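Local coordinates for protein putative alpha-N-acetylgalactosaminidase (PDB 3CC1) that probably hydrolyses terminal alpha-linked N-acetylgalactosamine from glycoconjugates, at residues N17-C21 with Y22-V26. Residues are numbered along the deposited sequence; the frame is centred on the assembly and turned at random.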
# COMPACT_ATOMS: atom_id res chain seq x y z
N ASN A 17 -32.95 -4.56 7.31
CA ASN A 17 -33.03 -3.44 6.39
C ASN A 17 -33.39 -3.95 4.97
O ASN A 17 -32.87 -4.95 4.53
CB ASN A 17 -31.70 -2.67 6.45
CG ASN A 17 -31.62 -1.50 5.47
OD1 ASN A 17 -31.67 -1.69 4.26
ND2 ASN A 17 -31.49 -0.30 6.01
N SER A 18 -34.29 -3.23 4.31
CA SER A 18 -34.92 -3.64 3.04
C SER A 18 -33.98 -3.57 1.82
O SER A 18 -34.34 -4.09 0.78
CB SER A 18 -36.14 -2.77 2.74
OG SER A 18 -35.79 -1.42 2.50
N TRP A 19 -32.80 -2.98 1.97
CA TRP A 19 -31.97 -2.64 0.81
C TRP A 19 -31.40 -3.83 0.03
O TRP A 19 -31.51 -3.87 -1.20
CB TRP A 19 -30.82 -1.69 1.18
CG TRP A 19 -30.07 -1.28 -0.04
CD1 TRP A 19 -28.88 -1.81 -0.46
CD2 TRP A 19 -30.42 -0.28 -1.01
NE1 TRP A 19 -28.49 -1.21 -1.63
CE2 TRP A 19 -29.40 -0.27 -1.99
CE3 TRP A 19 -31.49 0.60 -1.15
CZ2 TRP A 19 -29.44 0.57 -3.10
CZ3 TRP A 19 -31.52 1.45 -2.24
CH2 TRP A 19 -30.51 1.42 -3.21
N ASP A 20 -30.78 -4.78 0.71
CA ASP A 20 -30.06 -5.86 -0.01
C ASP A 20 -31.02 -6.82 -0.75
O ASP A 20 -30.62 -7.47 -1.71
CB ASP A 20 -29.15 -6.67 0.92
CG ASP A 20 -27.87 -5.96 1.33
OD1 ASP A 20 -27.62 -4.77 0.99
OD2 ASP A 20 -27.07 -6.63 2.04
N CYS A 21 -32.27 -6.90 -0.29
CA CYS A 21 -33.29 -7.76 -0.90
C CYS A 21 -34.15 -7.01 -1.90
O CYS A 21 -34.41 -7.52 -2.98
CB CYS A 21 -34.15 -8.52 0.13
SG CYS A 21 -34.65 -7.56 1.62
N TYR A 22 -34.57 -5.78 -1.57
CA TYR A 22 -35.57 -5.07 -2.38
C TYR A 22 -35.13 -3.69 -2.88
O TYR A 22 -35.89 -2.97 -3.53
CB TYR A 22 -36.92 -4.93 -1.61
CG TYR A 22 -37.48 -6.28 -1.27
CD1 TYR A 22 -37.83 -7.15 -2.29
CD2 TYR A 22 -37.60 -6.71 0.06
CE1 TYR A 22 -38.31 -8.41 -2.02
CE2 TYR A 22 -38.08 -7.97 0.35
CZ TYR A 22 -38.45 -8.82 -0.69
OH TYR A 22 -38.90 -10.09 -0.44
N GLY A 23 -33.89 -3.35 -2.61
CA GLY A 23 -33.35 -2.09 -3.06
C GLY A 23 -34.15 -0.93 -2.54
O GLY A 23 -34.44 -0.83 -1.33
N ALA A 24 -34.50 -0.03 -3.48
CA ALA A 24 -35.26 1.19 -3.17
C ALA A 24 -36.79 0.94 -3.19
O ALA A 24 -37.57 1.86 -2.95
CB ALA A 24 -34.88 2.33 -4.17
N SER A 25 -37.21 -0.29 -3.42
CA SER A 25 -38.59 -0.56 -3.86
C SER A 25 -39.44 -1.44 -2.92
O SER A 25 -40.49 -1.95 -3.33
CB SER A 25 -38.55 -1.25 -5.25
OG SER A 25 -38.24 -2.63 -5.10
N VAL A 26 -39.04 -1.58 -1.66
CA VAL A 26 -39.78 -2.48 -0.74
C VAL A 26 -41.25 -2.06 -0.61
O VAL A 26 -41.62 -0.84 -0.63
CB VAL A 26 -39.12 -2.58 0.68
CG1 VAL A 26 -39.36 -1.31 1.51
CG2 VAL A 26 -39.60 -3.81 1.42
O HOH W 1 -36.64 -0.46 0.10
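W19 and Y22 each receive a CH-pi contact over a ring face, within the short helix 19-22 and the turn that follows it. From CB, the indole of W19 runs with CG anti to the backbone N (chi1 -176°), which brings CD2 under G23 CA, seated over the face and offset toward the rim. Farther out, CE3 lies 3.3 Å from G23 O. CZ3 meets A24 CB at 4.0 Å, while NE1 bonds D286. Two backbone bonds end the helix: Y22 N donates to S18 O (2.9 Å), and G23 N reaches W19 O from above the carbonyl plane (2.8 Å). N17 OD1 caps the other end at W19 N. C21 brings CB over the Y22 ring, with SG oblique to it and 3.4 Å from Y22 CD2; Y22 OH hydrogen-bonds E320. Replacing Y22 with an alanine would probably leave C21 without its aromatic partner and E320 without the phenol hydroxyl. One water ties S18 OG, which also bonds D53 N, to G23 O and V26 N in the loop, where S18 CB packs on V26 CB. The segment begins at the end of TIM-barrel strand 14-17 and runs through helix 19-22 toward helix 28-41, with V26 resting against that helix and strand 49-52, and W19 touching L191 of a neighbouring subunit.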